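Local structure of uncharacterized protein (Legionella pneumophila subsp. pneumophila, 5T2X) at residues M36-L41 / A66-T71; K48-E51 / T55-D58; E199-A204 / E235-A240; A204-E209 / E264-I269. The protein is of unknown function but folds into a chain of helices without strands and contains a DUF5630 region, a family whose role has yet to be defined. All blocks are in the same frame, centred on the assembly; numbering follows the deposited sequence.

Contact 1 of 4, residues M36-L41 / A66-T71; sequences MLLNNL and ADIWRT
N39 and I68 carry this contact, and they show how a polar side chain can serve as packing material between two helices. The amide oxygen does the touching: N39 OD1 lies 3.3 Å from I68 CG1, and the branch carbon I68 CG2 is 3.5 Å from the same oxygen. In the isoleucine, CG1 lies beside the backbone N (chi1 -61°) and CG2 anti to it, which lays both branches against that oxygen. N39 gets there with CG beside its own backbone N (chi1 -78°), a rotation that swings the amide across to the other helix, and the two side chains cross obliquely. I68 adds a purely apolar touch, its CD1 standing 4.3 Å from L38 CB. D67 comes only to the margin, with N39 ND2 4.5 Å from D67 OD2, and its carboxylate has a firmer partner in a salt bridge to K35. No hydrogen bond joins the segments, so shape does the work. The axes of these short helical segments pass within 10.3 Å, nearly parallel at 17°. L46 of helix 43-52 touches both L38 and I68; helix 54-60 adds I56, F59 and C60 against L38, and helix 15-27 contributes I22.

Contact 2 of 4, residues K48-E51 / T55-D58; sequences KYTE and TITD
The single aromatic ring here, that of Y49, leads away from T55-D58, and Y49 meets the other helix through its CB, 4.2 Å from I56 CG2. The Y49 side chain touches K18 and I19 of helix 15-27. The other flat group is the peptide carbonyl of T50, whose oxygen sits against a methine: T50 O is 3.3 Å from T57 CB, and T57 CG2 lies 3.6 Å from the same oxygen. T50 CG2 is 4.1 Å from I56 CG2, the two side chains meeting at about a right angle. This is a tight turn between two successive helices, 43-52 and 54-60, parted by S53 alone, whose OG bonds to I56 N, and the backbones come so near that the CA atoms of T50 and T57 are 4.3 Å apart. At this spacing the beta carbons themselves touch, T50 CB and T57 CB at 3.8 Å. The threonine hydroxyl of T50 is set between its backbone N and carbonyl carbon (chi1 63°), from where it hydrogen-bonds to I47 O one turn back in its own helix, leaving the methyl to face I56.

Contact 3 of 4, residues E199-A204 / E235-A240; sequences EALLIA and ESWDKA
The first turn of helix 237-248 meets the C-terminal half of helix 191-207, the CA atoms of L201 and A240 being nearest at 8.2 Å, with S236 at the N-cap position just ahead of W237. L201 and W237 span most of the gap. L201 holds CG anti to its backbone N (chi1 178°), which sends the forked end across the interface with one methyl for each partner. CD1 comes to the edge of the indole, near the ring plane, 3.8 Å from W237 CZ3. The second methyl, CD2, rests on A240, at 3.9 Å from A240 CB and 3.6 Å from A240 O. The tryptophan replies with the far end of its six-membered ring: W237 CH2 reaches the backbone obliquely at A204 C, 3.7 Å away, and A204 CB lies 4.1 Å from the same W237 CH2. A204 and A240, one on each helix, are small enough for the indole and the leucine to approach the backbone. No hydrogen bond crosses, and the contact is van der Waals packing on side chains and backbone; just past the segment, R205 forms a salt bridge with D238. Around it, Y177 and Y173 of helix 169-185 back L201 and A204, S208 and L226 touch W237, L202 and I203 pack on A262 of helix 252-272, and I241 and T244, farther along helix 237-248, touch L201.

Contact 4 of 4, residues A204-E209 / E264-I269; sequences ARKLSE and EKAKGI
A helix-to-helix seam in the C-terminal half of this helical fold brings K206 and L207, near the C-terminal end of helix 191-207, against A266 and I269 on the long helix 252-272. The backbones come closest at K206 and A266, whose CA atoms are 6.4 Å apart, a spacing that the small side chain of A266 allows. K206 CB touches A266 CB at 3.8 Å, and farther along the same chain K206 CD passes 4.1 Å from that methyl. The lysine thus lends its methylenes to the seam, while the bend at its last torsion (chi4 -58°) helps carry the ammonium end away from it. L207 makes the larger contribution. It works with both branches: CD2 presses on I269 CG2 at 3.8 Å, and L207 CD1 meets I269 CD1 at 3.9 Å. The two side chains cross at about a right angle, and the nearest arm of the isoleucine differs for the two methyls. L207 CD2 also rests near the backbone, 4.0 Å from A266 O. Just beyond L207, S208 bonds back to R205 O at the end of the helix through both its N and its hydroxyl, although the 2.5 Å between S208 OG and R205 O is suspiciously short. W169 and Y173 of helix 169-185 flank I269. R205 and K265, which do not touch across the seam, form salt bridges with D238 and E199. With no hydrogen bond between the segments, the seam depends on the fit of methyl and methylene groups, and the ammonium end of K206 leads away from it.

How the contacts relate
From the N terminus, contact 1 joins helix 31-40 to helix 66-76, closing a loop within which contact 2 is nested: the latter ties helix 43-52 to helix 54-60. The two touch, with L38 and L41 packing on I56 and Y49, and these four helices, with helix 15-27, pack together at the N-terminal end. Several further helices precede helix 191-207, from which contacts 3 and 4 both start, sharing A204. These two cross, their segments alternating along the chain, one loop closing on helix 237-248 and the other on helix 252-272. Salt bridges E199 to K265 and D238 to R205 link them. The centres of contacts 1 and 3 lie about 40 Å apart, on opposite sides of the chain's centre.

Contact 1 of 4, residues M36-L41 / A66-T71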
loop_
_atom_site.group_PDB
_atom_site.type_symbol
_atom_site.label_atom_id
_atom_site.label_comp_id
_atom_site.label_asym_id
_atom_site.label_seq_id
_atom_site.Cartn_x
_atom_site.Cartn_y
_atom_site.Cartn_z
HETATM N N MSE A 36 7.476 -15.599 -23.994
HETATM C CA MSE A 36 6.541 -15.363 -25.084
HETATM C C MSE A 36 5.145 -15.886 -24.753
HETATM O O MSE A 36 4.142 -15.232 -25.044
HETATM C CB MSE A 36 7.076 -16.018 -26.355
HETATM C CG MSE A 36 6.082 -16.174 -27.474
HETATM SE SE MSE A 36 6.876 -17.262 -28.880
HETATM C CE MSE A 36 5.314 -17.440 -30.033
ATOM N N LEU A 37 5.085 -17.068 -24.138
ATOM C CA LEU A 37 3.798 -17.641 -23.756
ATOM C C LEU A 37 3.228 -16.960 -22.518
ATOM O O LEU A 37 2.009 -16.782 -22.413
ATOM C CB LEU A 37 3.941 -19.146 -23.518
ATOM C CG LEU A 37 4.172 -20.018 -24.752
ATOM C CD1 LEU A 37 4.223 -21.489 -24.363
ATOM C CD2 LEU A 37 3.089 -19.772 -25.792
ATOM N N LEU A 38 4.092 -16.579 -21.573
ATOM C CA LEU A 38 3.624 -15.889 -20.375
ATOM C C LEU A 38 2.967 -14.558 -20.716
ATOM O O LEU A 38 2.011 -14.149 -20.046
ATOM C CB LEU A 38 4.786 -15.678 -19.404
ATOM C CG LEU A 38 5.254 -16.914 -18.631
ATOM C CD1 LEU A 38 6.624 -16.677 -18.018
ATOM C CD2 LEU A 38 4.241 -17.282 -17.558
ATOM N N ASN A 39 3.456 -13.873 -21.753
ATOM C CA ASN A 39 2.869 -12.595 -22.140
ATOM C C ASN A 39 1.498 -12.752 -22.785
ATOM O O ASN A 39 0.707 -11.802 -22.765
ATOM C CB ASN A 39 3.805 -11.848 -23.089
ATOM C CG ASN A 39 4.959 -11.188 -22.366
ATOM O OD1 ASN A 39 4.836 -10.781 -21.211
ATOM N ND2 ASN A 39 6.094 -11.075 -23.047
ATOM N N ASN A 40 1.198 -13.920 -23.358
ATOM C CA ASN A 40 -0.117 -14.137 -23.951
ATOM C C ASN A 40 -1.201 -14.331 -22.900
ATOM O O ASN A 40 -2.384 -14.183 -23.218
ATOM C CB ASN A 40 -0.087 -15.350 -24.882
ATOM C CG ASN A 40 0.827 -15.149 -26.071
ATOM O OD1 ASN A 40 1.038 -14.025 -26.520
ATOM N ND2 ASN A 40 1.377 -16.243 -26.588
ATOM N N LEU A 41 -0.825 -14.652 -21.667
ATOM C CA LEU A 41 -1.806 -14.966 -20.640
ATOM C C LEU A 41 -2.527 -13.711 -20.164
ATOM O O LEU A 41 -1.981 -12.605 -20.179
ATOM C CB LEU A 41 -1.133 -15.645 -19.448
ATOM C CG LEU A 41 -0.488 -17.011 -19.672
ATOM C CD1 LEU A 41 0.194 -17.476 -18.396
ATOM C CD2 LEU A 41 -1.528 -18.020 -20.127
ATOM N N ALA A 66 10.605 -8.138 -15.784
ATOM C CA ALA A 66 9.805 -7.036 -15.264
ATOM C C ALA A 66 8.914 -6.409 -16.330
ATOM O O ALA A 66 7.881 -5.821 -15.990
ATOM C CB ALA A 66 10.720 -5.972 -14.652
ATOM N N ASP A 67 9.289 -6.510 -17.607
ATOM C CA ASP A 67 8.445 -5.971 -18.668
ATOM C C ASP A 67 7.134 -6.731 -18.800
ATOM O O ASP A 67 6.158 -6.176 -19.318
ATOM C CB ASP A 67 9.191 -5.991 -19.999
ATOM C CG ASP A 67 9.539 -7.394 -20.444
ATOM O OD1 ASP A 67 10.546 -7.937 -19.949
ATOM O OD2 ASP A 67 8.803 -7.953 -21.285
ATOM N N ILE A 68 7.096 -7.990 -18.357
ATOM C CA ILE A 68 5.842 -8.735 -18.341
ATOM C C ILE A 68 4.825 -8.031 -17.456
ATOM O O ILE A 68 3.648 -7.900 -17.815
ATOM C CB ILE A 68 6.087 -10.183 -17.877
ATOM C CG1 ILE A 68 7.050 -10.900 -18.826
ATOM C CG2 ILE A 68 4.768 -10.937 -17.763
ATOM C CD1 ILE A 68 7.356 -12.326 -18.418
ATOM N N TRP A 69 5.268 -7.547 -16.294
ATOM C CA TRP A 69 4.366 -6.881 -15.364
ATOM C C TRP A 69 4.054 -5.454 -15.799
ATOM O O TRP A 69 2.932 -4.977 -15.600
ATOM C CB TRP A 69 4.966 -6.896 -13.958
ATOM C CG TRP A 69 5.291 -8.279 -13.472
ATOM C CD1 TRP A 69 6.529 -8.845 -13.378
ATOM C CD2 TRP A 69 4.361 -9.272 -13.026
ATOM N NE1 TRP A 69 6.428 -10.128 -12.894
ATOM C CE2 TRP A 69 5.106 -10.415 -12.673
ATOM C CE3 TRP A 69 2.969 -9.307 -12.890
ATOM C CZ2 TRP A 69 4.508 -11.577 -12.191
ATOM C CZ3 TRP A 69 2.378 -10.462 -12.413
ATOM C CH2 TRP A 69 3.146 -11.581 -12.070
ATOM N N ARG A 70 5.030 -4.756 -16.391
ATOM C CA ARG A 70 4.794 -3.382 -16.824
ATOM C C ARG A 70 3.737 -3.314 -17.916
ATOM O O ARG A 70 2.970 -2.346 -17.974
ATOM C CB ARG A 70 6.094 -2.742 -17.310
ATOM C CG ARG A 70 7.080 -2.454 -16.201
ATOM C CD ARG A 70 8.152 -1.476 -16.644
ATOM N NE ARG A 70 9.073 -1.191 -15.550
ATOM C CZ ARG A 70 10.147 -1.924 -15.275
ATOM N NH1 ARG A 70 10.434 -2.981 -16.020
ATOM N NH2 ARG A 70 10.932 -1.600 -14.257
ATOM N N THR A 71 3.684 -4.323 -18.787
ATOM C CA THR A 71 2.623 -4.380 -19.786
ATOM C C THR A 71 1.254 -4.437 -19.122
ATOM O O THR A 71 0.325 -3.730 -19.531
ATOM C CB THR A 71 2.830 -5.586 -20.703
ATOM O OG1 THR A 71 4.071 -5.444 -21.407
ATOM C CG2 THR A 71 1.691 -5.699 -21.707
#

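Contact 2 of 4, residues K48-E51 / T55-D58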
loop_
_atom_site.group_PDB
_atom_site.type_symbol
_atom_site.label_atom_id
_atom_site.label_comp_id
_atom_site.label_asym_id
_atom_site.label_seq_id
_atom_site.Cartn_x
_atom_site.Cartn_y
_atom_site.Cartn_z
ATOM N N LYS A 48 -2.110 -16.600 -11.200
ATOM C CA LYS A 48 -2.416 -17.933 -10.692
ATOM C C LYS A 48 -1.281 -18.913 -10.963
ATOM O O LYS A 48 -1.047 -19.824 -10.159
ATOM C CB LYS A 48 -3.723 -18.428 -11.307
ATOM C CG LYS A 48 -4.194 -19.775 -10.798
ATOM C CD LYS A 48 -5.667 -19.970 -11.105
ATOM C CE LYS A 48 -6.032 -21.436 -11.106
ATOM N NZ LYS A 48 -5.275 -22.154 -12.166
ATOM N N TYR A 49 -0.562 -18.745 -12.075
ATOM C CA TYR A 49 0.568 -19.627 -12.353
ATOM C C TYR A 49 1.722 -19.368 -11.392
ATOM O O TYR A 49 2.387 -20.311 -10.948
ATOM C CB TYR A 49 1.034 -19.463 -13.801
ATOM C CG TYR A 49 0.186 -20.190 -14.822
ATOM C CD1 TYR A 49 -1.034 -20.755 -14.471
ATOM C CD2 TYR A 49 0.613 -20.320 -16.137
ATOM C CE1 TYR A 49 -1.811 -21.421 -15.407
ATOM C CE2 TYR A 49 -0.153 -20.986 -17.077
ATOM C CZ TYR A 49 -1.363 -21.533 -16.708
ATOM O OH TYR A 49 -2.125 -22.194 -17.642
ATOM N N THR A 50 1.976 -18.099 -11.060
ATOM C CA THR A 50 3.055 -17.786 -10.128
ATOM C C THR A 50 2.767 -18.325 -8.733
ATOM O O THR A 50 3.701 -18.592 -7.968
ATOM C CB THR A 50 3.291 -16.274 -10.069
ATOM O OG1 THR A 50 2.123 -15.622 -9.554
ATOM C CG2 THR A 50 3.606 -15.727 -11.453
ATOM N N GLU A 51 1.491 -18.497 -8.382
ATOM C CA GLU A 51 1.151 -19.032 -7.069
ATOM C C GLU A 51 1.256 -20.550 -7.024
ATOM O O GLU A 51 1.563 -21.114 -5.968
ATOM C CB GLU A 51 -0.260 -18.595 -6.670
ATOM C CG GLU A 51 -0.421 -17.094 -6.495
ATOM C CD GLU A 51 -1.828 -16.700 -6.088
ATOM O OE1 GLU A 51 -2.732 -17.560 -6.157
ATOM O OE2 GLU A 51 -2.029 -15.531 -5.699
ATOM N N THR A 55 8.749 -22.577 -10.144
ATOM C CA THR A 55 9.549 -22.297 -11.332
ATOM C C THR A 55 9.059 -21.042 -12.045
ATOM O O THR A 55 9.866 -20.226 -12.504
ATOM C CB THR A 55 9.519 -23.496 -12.281
ATOM O OG1 THR A 55 10.012 -24.660 -11.605
ATOM C CG2 THR A 55 10.381 -23.227 -13.507
ATOM N N ILE A 56 7.739 -20.865 -12.136
ATOM C CA ILE A 56 7.194 -19.719 -12.857
ATOM C C ILE A 56 7.464 -18.427 -12.095
ATOM O O ILE A 56 7.933 -17.437 -12.670
ATOM C CB ILE A 56 5.687 -19.910 -13.117
ATOM C CG1 ILE A 56 5.421 -21.216 -13.870
ATOM C CG2 ILE A 56 5.123 -18.724 -13.887
ATOM C CD1 ILE A 56 6.270 -21.415 -15.085
ATOM N N THR A 57 7.175 -18.415 -10.790
ATOM C CA THR A 57 7.263 -17.167 -10.036
ATOM C C THR A 57 8.705 -16.688 -9.909
ATOM O O THR A 57 8.969 -15.483 -9.989
ATOM C CB THR A 57 6.617 -17.326 -8.657
ATOM O OG1 THR A 57 6.765 -16.108 -7.916
ATOM C CG2 THR A 57 7.249 -18.470 -7.876
ATOM N N ASP A 58 9.655 -17.609 -9.723
ATOM C CA ASP A 58 11.057 -17.205 -9.657
ATOM C C ASP A 58 11.513 -16.611 -10.982
ATOM O O ASP A 58 12.253 -15.620 -11.006
ATOM C CB ASP A 58 11.935 -18.395 -9.269
ATOM C CG ASP A 58 11.642 -18.907 -7.873
ATOM O OD1 ASP A 58 11.017 -18.168 -7.083
ATOM O OD2 ASP A 58 12.045 -20.049 -7.564
#

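Contact 3 of 4, residues E199-A204 / E235-A240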
loop_
_atom_site.group_PDB
_atom_site.type_symbol
_atom_site.label_atom_id
_atom_site.label_comp_id
_atom_site.label_asym_id
_atom_site.label_seq_id
_atom_site.Cartn_x
_atom_site.Cartn_y
_atom_site.Cartn_z
ATOM N N GLU A 199 4.035 13.104 14.843
ATOM C CA GLU A 199 5.297 12.621 14.289
ATOM C C GLU A 199 5.107 12.083 12.877
ATOM O O GLU A 199 5.879 12.405 11.968
ATOM C CB GLU A 199 5.891 11.550 15.203
ATOM C CG GLU A 199 7.169 10.921 14.674
ATOM C CD GLU A 199 7.722 9.862 15.607
ATOM O OE1 GLU A 199 7.302 9.827 16.783
ATOM O OE2 GLU A 199 8.575 9.064 15.166
ATOM N N ALA A 200 4.071 11.264 12.672
ATOM C CA ALA A 200 3.805 10.731 11.340
ATOM C C ALA A 200 3.403 11.835 10.371
ATOM O O ALA A 200 3.738 11.775 9.182
ATOM C CB ALA A 200 2.720 9.658 11.409
ATOM N N LEU A 201 2.683 12.848 10.858
ATOM C CA LEU A 201 2.304 13.962 9.994
ATOM C C LEU A 201 3.526 14.767 9.570
ATOM O O LEU A 201 3.630 15.184 8.410
ATOM C CB LEU A 201 1.289 14.855 10.707
ATOM C CG LEU A 201 0.809 16.097 9.955
ATOM C CD1 LEU A 201 0.198 15.717 8.616
ATOM C CD2 LEU A 201 -0.191 16.870 10.801
ATOM N N LEU A 202 4.463 14.993 10.494
ATOM C CA LEU A 202 5.678 15.723 10.149
ATOM C C LEU A 202 6.539 14.932 9.172
ATOM O O LEU A 202 7.093 15.503 8.224
ATOM C CB LEU A 202 6.468 16.058 11.415
ATOM C CG LEU A 202 5.792 17.002 12.412
ATOM C CD1 LEU A 202 6.653 17.193 13.651
ATOM C CD2 LEU A 202 5.486 18.339 11.761
ATOM N N ILE A 203 6.663 13.620 9.384
ATOM C CA ILE A 203 7.442 12.791 8.468
ATOM C C ILE A 203 6.823 12.809 7.077
ATOM O O ILE A 203 7.533 12.866 6.066
ATOM C CB ILE A 203 7.568 11.357 9.016
ATOM C CG1 ILE A 203 8.344 11.356 10.334
ATOM C CG2 ILE A 203 8.252 10.453 8.002
ATOM C CD1 ILE A 203 8.403 9.999 11.003
ATOM N N ALA A 204 5.489 12.775 7.004
ATOM C CA ALA A 204 4.817 12.810 5.709
ATOM C C ALA A 204 5.141 14.093 4.954
ATOM O O ALA A 204 5.283 14.080 3.725
ATOM C CB ALA A 204 3.308 12.664 5.898
ATOM N N GLU A 235 -6.224 19.718 4.384
ATOM C CA GLU A 235 -6.482 21.048 3.845
ATOM C C GLU A 235 -5.173 21.765 3.570
ATOM O O GLU A 235 -4.919 22.221 2.454
ATOM C CB GLU A 235 -7.337 21.868 4.813
ATOM N N SER A 236 -4.344 21.856 4.606
ATOM C CA SER A 236 -3.043 22.494 4.504
ATOM C C SER A 236 -2.103 21.853 5.513
ATOM O O SER A 236 -2.535 21.373 6.565
ATOM C CB SER A 236 -3.132 24.005 4.745
ATOM O OG SER A 236 -1.845 24.597 4.734
ATOM N N TRP A 237 -0.813 21.849 5.175
ATOM C CA TRP A 237 0.196 21.272 6.058
ATOM C C TRP A 237 0.198 21.964 7.418
ATOM O O TRP A 237 0.019 21.320 8.458
ATOM C CB TRP A 237 1.576 21.361 5.405
ATOM C CG TRP A 237 1.827 20.340 4.331
ATOM C CD1 TRP A 237 2.047 20.578 3.004
ATOM C CD2 TRP A 237 1.892 18.919 4.499
ATOM N NE1 TRP A 237 2.244 19.391 2.337
ATOM C CE2 TRP A 237 2.152 18.359 3.233
ATOM C CE3 TRP A 237 1.751 18.066 5.599
ATOM C CZ2 TRP A 237 2.276 16.985 3.037
ATOM C CZ3 TRP A 237 1.874 16.705 5.402
ATOM C CH2 TRP A 237 2.134 16.176 4.132
ATOM N N ASP A 238 0.404 23.285 7.430
ATOM C CA ASP A 238 0.460 24.014 8.695
ATOM C C ASP A 238 -0.869 23.967 9.435
ATOM O O ASP A 238 -0.888 23.944 10.671
ATOM C CB ASP A 238 0.881 25.463 8.450
ATOM C CG ASP A 238 2.298 25.574 7.928
ATOM O OD1 ASP A 238 3.151 24.762 8.346
ATOM O OD2 ASP A 238 2.558 26.472 7.099
ATOM N N LYS A 239 -1.986 23.952 8.705
ATOM C CA LYS A 239 -3.290 23.837 9.350
ATOM C C LYS A 239 -3.442 22.494 10.054
ATOM O O LYS A 239 -3.938 22.429 11.186
ATOM C CB LYS A 239 -4.402 24.030 8.320
ATOM C CG LYS A 239 -4.499 25.436 7.754
ATOM C CD LYS A 239 -5.336 26.339 8.645
ATOM C CE LYS A 239 -5.691 27.633 7.931
ATOM N NZ LYS A 239 -6.806 28.349 8.610
ATOM N N ALA A 240 -3.018 21.408 9.401
ATOM C CA ALA A 240 -3.142 20.086 10.005
ATOM C C ALA A 240 -2.173 19.915 11.168
ATOM O O ALA A 240 -2.515 19.293 12.181
ATOM C CB ALA A 240 -2.910 19.003 8.951
#

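Contact 4 of 4, residues A204-E209 / E264-I269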
loop_
_atom_site.group_PDB
_atom_site.type_symbol
_atom_site.label_atom_id
_atom_site.label_comp_id
_atom_site.label_asym_id
_atom_site.label_seq_id
_atom_site.Cartn_x
_atom_site.Cartn_y
_atom_site.Cartn_z
ATOM N N ALA A 204 5.489 12.775 7.004
ATOM C CA ALA A 204 4.817 12.810 5.709
ATOM C C ALA A 204 5.141 14.093 4.954
ATOM O O ALA A 204 5.283 14.080 3.725
ATOM C CB ALA A 204 3.308 12.664 5.898
ATOM N N ARG A 205 5.270 15.210 5.670
ATOM C CA ARG A 205 5.618 16.463 5.010
ATOM C C ARG A 205 7.077 16.464 4.572
ATOM O O ARG A 205 7.394 16.875 3.449
ATOM C CB ARG A 205 5.333 17.642 5.937
ATOM C CG ARG A 205 5.451 18.997 5.262
ATOM C CD ARG A 205 5.147 20.123 6.234
ATOM N NE ARG A 205 5.027 21.411 5.558
ATOM C CZ ARG A 205 4.789 22.562 6.177
ATOM N NH1 ARG A 205 4.648 22.593 7.496
ATOM N NH2 ARG A 205 4.694 23.685 5.477
ATOM N N LYS A 206 7.977 15.992 5.440
ATOM C CA LYS A 206 9.402 15.964 5.127
ATOM C C LYS A 206 9.737 15.004 3.992
ATOM O O LYS A 206 10.827 15.099 3.420
ATOM C CB LYS A 206 10.199 15.593 6.378
ATOM C CG LYS A 206 10.074 16.616 7.493
ATOM C CD LYS A 206 10.773 16.166 8.763
ATOM C CE LYS A 206 10.637 17.222 9.847
ATOM N NZ LYS A 206 11.194 18.532 9.403
ATOM N N LEU A 207 8.836 14.082 3.657
ATOM C CA LEU A 207 9.037 13.183 2.531
ATOM C C LEU A 207 8.320 13.641 1.270
ATOM O O LEU A 207 8.585 13.095 0.196
ATOM C CB LEU A 207 8.567 11.765 2.888
ATOM C CG LEU A 207 9.281 11.037 4.029
ATOM C CD1 LEU A 207 8.667 9.662 4.244
ATOM C CD2 LEU A 207 10.770 10.924 3.754
ATOM N N SER A 208 7.438 14.638 1.372
ATOM C CA SER A 208 6.557 15.009 0.271
ATOM C C SER A 208 7.295 15.567 -0.940
ATOM O O SER A 208 6.681 15.698 -2.004
ATOM C CB SER A 208 5.524 16.029 0.756
ATOM O OG SER A 208 6.156 17.187 1.271
ATOM N N GLU A 209 8.581 15.895 -0.814
ATOM C CA GLU A 209 9.331 16.461 -1.928
ATOM C C GLU A 209 10.071 15.416 -2.750
ATOM O O GLU A 209 10.459 15.706 -3.888
ATOM C CB GLU A 209 10.340 17.498 -1.419
ATOM C CG GLU A 209 9.731 18.658 -0.638
ATOM C CD GLU A 209 9.176 19.756 -1.530
ATOM O OE1 GLU A 209 8.708 19.451 -2.647
ATOM O OE2 GLU A 209 9.214 20.933 -1.112
ATOM N N GLU A 264 14.874 13.062 12.145
ATOM C CA GLU A 264 15.860 11.986 12.137
ATOM C C GLU A 264 15.378 10.803 11.307
ATOM O O GLU A 264 16.137 10.243 10.507
ATOM C CB GLU A 264 16.165 11.547 13.570
ATOM C CG GLU A 264 17.323 10.571 13.686
ATOM C CD GLU A 264 17.504 10.054 15.098
ATOM O OE1 GLU A 264 16.975 8.965 15.407
ATOM O OE2 GLU A 264 18.166 10.741 15.903
ATOM N N LYS A 265 14.116 10.407 11.482
ATOM C CA LYS A 265 13.598 9.252 10.756
ATOM C C LYS A 265 13.394 9.568 9.279
ATOM O O LYS A 265 13.589 8.699 8.423
ATOM C CB LYS A 265 12.294 8.774 11.395
ATOM C CG LYS A 265 12.465 8.255 12.815
ATOM C CD LYS A 265 11.135 7.855 13.432
ATOM C CE LYS A 265 11.320 7.362 14.861
ATOM N NZ LYS A 265 10.021 7.030 15.513
ATOM N N ALA A 266 13.001 10.805 8.961
ATOM C CA ALA A 266 12.846 11.185 7.561
ATOM C C ALA A 266 14.193 11.304 6.860
ATOM O O ALA A 266 14.296 10.999 5.666
ATOM C CB ALA A 266 12.073 12.498 7.451
ATOM N N LYS A 267 15.231 11.739 7.579
ATOM C CA LYS A 267 16.558 11.834 6.979
ATOM C C LYS A 267 17.100 10.458 6.614
ATOM O O LYS A 267 17.697 10.284 5.546
ATOM C CB LYS A 267 17.516 12.555 7.926
ATOM C CG LYS A 267 18.952 12.609 7.429
ATOM C CD LYS A 267 19.852 13.361 8.396
ATOM C CE LYS A 267 21.304 13.311 7.949
ATOM N NZ LYS A 267 21.478 13.833 6.565
ATOM N N GLY A 268 16.902 9.467 7.487
ATOM C CA GLY A 268 17.331 8.117 7.166
ATOM C C GLY A 268 16.618 7.542 5.959
ATOM O O GLY A 268 17.176 6.707 5.242
ATOM N N ILE A 269 15.383 7.980 5.713
ATOM C CA ILE A 269 14.646 7.519 4.541
ATOM C C ILE A 269 15.190 8.176 3.279
ATOM O O ILE A 269 15.431 7.509 2.266
ATOM C CB ILE A 269 13.140 7.792 4.716
ATOM C CG1 ILE A 269 12.566 6.925 5.839
ATOM C CG2 ILE A 269 12.398 7.561 3.408
ATOM C CD1 ILE A 269 11.102 7.185 6.122
#